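Local coordinates for protein disulfide isomerase (Pseudomonas aeruginosa, PDB 4N30), which probably acts as a DsbA-type thiol-disulfide oxidoreductase of the thioredoxin family, taking part in disulfide-bond formation, at residues D63-K77 against I125-G138. Numbering follows the deposited sequence.
Sequences DLECPFCKVYTPRLK and IDAIFAQSAGNGGG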
# COMPACT_ATOMS: atom_id res chain seq x y z
N ASP A 63 -2.98 6.02 -1.29
CA ASP A 63 -2.98 6.84 -2.55
C ASP A 63 -1.68 7.67 -2.49
O ASP A 63 -1.36 8.29 -1.46
CB ASP A 63 -4.25 7.74 -2.42
CG ASP A 63 -4.29 8.91 -3.39
OD1 ASP A 63 -3.34 9.27 -4.05
OD2 ASP A 63 -5.45 9.49 -3.46
N LEU A 64 -0.89 7.57 -3.57
CA LEU A 64 0.45 8.15 -3.59
C LEU A 64 0.40 9.69 -3.73
O LEU A 64 1.48 10.29 -3.54
CB LEU A 64 1.22 7.50 -4.74
CG LEU A 64 1.69 6.09 -4.33
CD1 LEU A 64 1.97 5.22 -5.58
CD2 LEU A 64 2.93 6.11 -3.41
N GLU A 65 -0.74 10.29 -3.96
CA GLU A 65 -0.99 11.73 -3.89
C GLU A 65 -1.51 12.17 -2.56
O GLU A 65 -1.68 13.41 -2.39
CB GLU A 65 -1.92 12.16 -5.04
CG GLU A 65 -1.29 12.04 -6.44
CD GLU A 65 -0.10 12.95 -6.54
OE1 GLU A 65 1.01 12.52 -6.33
OE2 GLU A 65 -0.30 14.16 -6.80
N CYS A 66 -1.81 11.28 -1.66
CA CYS A 66 -2.52 11.68 -0.41
C CYS A 66 -1.53 12.06 0.65
O CYS A 66 -0.56 11.38 1.00
CB CYS A 66 -3.33 10.44 0.03
SG CYS A 66 -3.95 10.63 1.74
N PRO A 67 -1.73 13.30 1.18
CA PRO A 67 -0.75 13.82 2.16
C PRO A 67 -0.77 13.04 3.45
O PRO A 67 0.25 13.07 4.16
CB PRO A 67 -1.24 15.30 2.35
CG PRO A 67 -2.69 15.25 2.05
CD PRO A 67 -2.84 14.23 0.90
N PHE A 68 -1.90 12.46 3.77
CA PHE A 68 -1.94 11.59 4.97
C PHE A 68 -1.13 10.32 4.78
O PHE A 68 -0.35 9.91 5.63
CB PHE A 68 -3.43 11.28 5.31
CG PHE A 68 -4.28 12.49 5.60
CD1 PHE A 68 -4.13 13.19 6.83
CD2 PHE A 68 -5.28 12.86 4.69
CE1 PHE A 68 -4.99 14.32 7.08
CE2 PHE A 68 -6.15 13.93 4.98
CZ PHE A 68 -6.01 14.64 6.15
N CYS A 69 -1.33 9.73 3.62
CA CYS A 69 -0.54 8.53 3.31
C CYS A 69 0.95 8.84 3.25
O CYS A 69 1.74 7.98 3.67
CB CYS A 69 -1.01 7.96 1.99
SG CYS A 69 -2.68 7.27 2.03
N LYS A 70 1.32 10.03 2.73
CA LYS A 70 2.70 10.33 2.71
C LYS A 70 3.37 10.39 4.11
O LYS A 70 4.44 9.84 4.31
CB LYS A 70 2.89 11.70 1.95
CG LYS A 70 4.36 12.16 1.96
CD LYS A 70 4.57 13.39 1.10
CE LYS A 70 6.01 13.76 1.12
NZ LYS A 70 6.48 14.82 0.16
N VAL A 71 2.71 11.00 5.07
CA VAL A 71 3.37 11.03 6.39
C VAL A 71 3.16 9.71 7.15
O VAL A 71 3.94 9.31 7.98
CB VAL A 71 2.93 12.26 7.20
CG1 VAL A 71 1.43 12.23 7.41
CG2 VAL A 71 3.64 12.36 8.55
N TYR A 72 2.06 9.02 6.89
CA TYR A 72 1.75 7.85 7.71
C TYR A 72 2.49 6.64 7.26
O TYR A 72 2.88 5.80 8.14
CB TYR A 72 0.20 7.56 7.59
CG TYR A 72 -0.27 6.49 8.50
CD1 TYR A 72 -0.18 6.66 9.92
CD2 TYR A 72 -0.83 5.35 8.01
CE1 TYR A 72 -0.62 5.66 10.77
CE2 TYR A 72 -1.34 4.38 8.89
CZ TYR A 72 -1.22 4.57 10.26
OH TYR A 72 -1.70 3.51 11.05
N THR A 73 2.72 6.46 5.95
CA THR A 73 3.26 5.17 5.52
C THR A 73 4.67 4.86 6.16
O THR A 73 4.86 3.76 6.64
CB THR A 73 3.30 5.13 4.00
OG1 THR A 73 1.95 5.24 3.46
CG2 THR A 73 3.82 3.80 3.48
N PRO A 74 5.63 5.80 6.17
CA PRO A 74 6.92 5.48 6.79
C PRO A 74 6.78 5.17 8.27
O PRO A 74 7.51 4.32 8.85
CB PRO A 74 7.77 6.71 6.52
CG PRO A 74 6.91 7.75 5.87
CD PRO A 74 5.60 7.14 5.51
N ARG A 75 5.83 5.81 8.95
CA ARG A 75 5.67 5.64 10.41
C ARG A 75 5.07 4.24 10.62
O ARG A 75 5.51 3.51 11.54
CB ARG A 75 4.74 6.69 11.02
CG ARG A 75 5.26 8.10 10.84
CD ARG A 75 4.31 9.08 11.44
NE ARG A 75 4.89 10.39 11.36
CZ ARG A 75 4.28 11.46 11.85
NH1 ARG A 75 3.10 11.34 12.49
NH2 ARG A 75 4.87 12.63 11.71
N LEU A 76 4.16 3.82 9.77
CA LEU A 76 3.63 2.51 9.88
C LEU A 76 4.65 1.40 9.59
O LEU A 76 4.70 0.37 10.28
CB LEU A 76 2.45 2.39 8.92
CG LEU A 76 1.66 1.10 8.96
CD1 LEU A 76 1.01 0.92 10.32
CD2 LEU A 76 0.51 1.22 7.92
N LYS A 77 5.53 1.60 8.60
CA LYS A 77 6.59 0.65 8.33
C LYS A 77 7.54 0.55 9.59
O LYS A 77 7.95 -0.57 9.90
CB LYS A 77 7.37 1.11 7.12
CG LYS A 77 6.58 0.97 5.79
CD LYS A 77 7.30 1.61 4.59
CE LYS A 77 8.51 0.81 4.27
NZ LYS A 77 9.39 1.56 3.36
N ILE A 125 7.59 3.50 -3.85
CA ILE A 125 6.61 4.24 -3.01
C ILE A 125 7.28 5.46 -2.35
O ILE A 125 6.78 6.62 -2.39
CB ILE A 125 6.01 3.29 -1.96
CG1 ILE A 125 5.01 2.36 -2.65
CG2 ILE A 125 5.29 4.13 -0.83
CD1 ILE A 125 4.36 1.32 -1.81
N ASP A 126 8.46 5.26 -1.72
CA ASP A 126 9.19 6.38 -1.11
C ASP A 126 9.57 7.42 -2.12
O ASP A 126 9.46 8.65 -1.90
CB ASP A 126 10.48 5.89 -0.40
CG ASP A 126 10.21 5.10 0.86
OD1 ASP A 126 9.12 5.20 1.38
OD2 ASP A 126 11.16 4.33 1.25
N ALA A 127 10.10 6.96 -3.24
CA ALA A 127 10.56 7.93 -4.24
C ALA A 127 9.39 8.77 -4.75
O ALA A 127 9.55 9.99 -4.97
CB ALA A 127 11.20 7.17 -5.42
N ILE A 128 8.23 8.18 -4.98
CA ILE A 128 7.05 8.90 -5.49
C ILE A 128 6.58 9.84 -4.42
O ILE A 128 6.28 11.05 -4.71
CB ILE A 128 5.95 7.95 -5.99
CG1 ILE A 128 6.45 7.27 -7.23
CG2 ILE A 128 4.66 8.76 -6.25
CD1 ILE A 128 5.54 6.10 -7.64
N PHE A 129 6.54 9.41 -3.16
CA PHE A 129 6.10 10.37 -2.12
C PHE A 129 7.10 11.54 -2.02
O PHE A 129 6.67 12.67 -1.74
CB PHE A 129 6.02 9.65 -0.73
CG PHE A 129 4.72 8.96 -0.46
CD1 PHE A 129 3.51 9.57 -0.71
CD2 PHE A 129 4.72 7.70 0.13
CE1 PHE A 129 2.29 8.93 -0.44
CE2 PHE A 129 3.51 7.05 0.41
CZ PHE A 129 2.30 7.69 0.10
N ALA A 130 8.37 11.30 -2.25
CA ALA A 130 9.36 12.42 -2.19
C ALA A 130 9.28 13.27 -3.41
O ALA A 130 9.45 14.49 -3.26
CB ALA A 130 10.78 11.82 -2.12
N GLN A 131 9.03 12.75 -4.57
CA GLN A 131 9.18 13.49 -5.82
C GLN A 131 7.91 14.14 -6.32
O GLN A 131 8.00 15.09 -7.07
CB GLN A 131 9.79 12.55 -6.89
CG GLN A 131 11.25 12.17 -6.54
CD GLN A 131 11.81 11.23 -7.53
OE1 GLN A 131 11.48 11.27 -8.71
NE2 GLN A 131 12.67 10.37 -7.01
N SER A 132 6.76 13.52 -6.06
CA SER A 132 5.49 14.13 -6.50
C SER A 132 5.20 15.48 -5.84
O SER A 132 5.48 15.63 -4.63
CB SER A 132 4.34 13.14 -6.27
OG SER A 132 3.19 13.80 -6.73
N ALA A 133 4.58 16.36 -6.59
CA ALA A 133 4.03 17.51 -5.95
C ALA A 133 2.97 17.14 -4.93
O ALA A 133 2.68 17.92 -4.03
CB ALA A 133 3.41 18.45 -7.00
N GLY A 134 2.27 16.03 -5.09
CA GLY A 134 1.20 15.61 -4.18
C GLY A 134 -0.10 16.28 -4.60
O GLY A 134 -0.13 17.20 -5.42
N ASN A 135 -1.19 15.74 -4.03
CA ASN A 135 -2.48 16.41 -4.10
C ASN A 135 -3.04 16.53 -5.49
O ASN A 135 -3.84 17.42 -5.79
CB ASN A 135 -2.49 17.79 -3.39
CG ASN A 135 -1.86 17.67 -2.03
OD1 ASN A 135 -0.73 18.23 -1.79
ND2 ASN A 135 -2.48 16.98 -1.17
N GLY A 136 -2.62 15.67 -6.42
CA GLY A 136 -3.07 15.71 -7.81
C GLY A 136 -2.03 16.35 -8.69
O GLY A 136 -2.12 16.18 -9.95
N GLY A 137 -1.05 17.04 -8.15
CA GLY A 137 0.00 17.66 -9.00
C GLY A 137 0.92 16.64 -9.62
O GLY A 137 1.44 16.86 -10.75
N GLY A 138 1.16 15.48 -8.98
CA GLY A 138 1.91 14.40 -9.63
C GLY A 138 3.41 14.68 -9.75
O GLY A 138 3.99 15.71 -9.30
O HOH W 1 8.08 2.74 1.23
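Helix 67-77, kinked at Pro74, and helix 125-131 run 140° from parallel with their axes 10.4 Å apart, and the loop after the second helix passes beside the turn 63-66, where Asn135 N bonds to Glu65 O. Phe129 fills the gap between the helices. Its ring is sandwiched: Lys70 CA lies over one face, 3.6 Å from the centroid, and Leu64 CD2 over the opposite face at 4.0 Å, both as CH-pi contacts. Asp63 O sits at the ring edge, and Cys69 CB approaches CZ. Lys70, with CG anti to its backbone N (chi1 176°) and the chain extended beyond, runs back past the ring until NZ bonds to Phe129 O at 2.9 Å. Leu64 CB packs on Ile128 CG2.

Glu65 bends at chi2 (-62°) and brings its buried carboxylate into the glycine-rich loop. The syn lone pair of OE1 takes the Ser132 OG proton, 2.6 Å between the oxygens, while Ser132 OG itself accepts from Gly134 N in an ST turn. Glu65 OE2 receives Gly136 N on its anti side and Gly138 N, 2.9 Å away, from above the carboxylate plane. Gln105 NE2 adds a weak bond to OE1; together these donors probably favour the ionised form and hold the carboxylate's rotation.

Cys66 SG caps the helix by accepting from Cys69 N. Cys66 and Cys69 form a CxxC at a helix start, consistent with the redox-active motif of the thioredoxin fold; the residues flanking it, Leu64, Glu65 and Lys70, pack against helix 99-131 and the loop that follows.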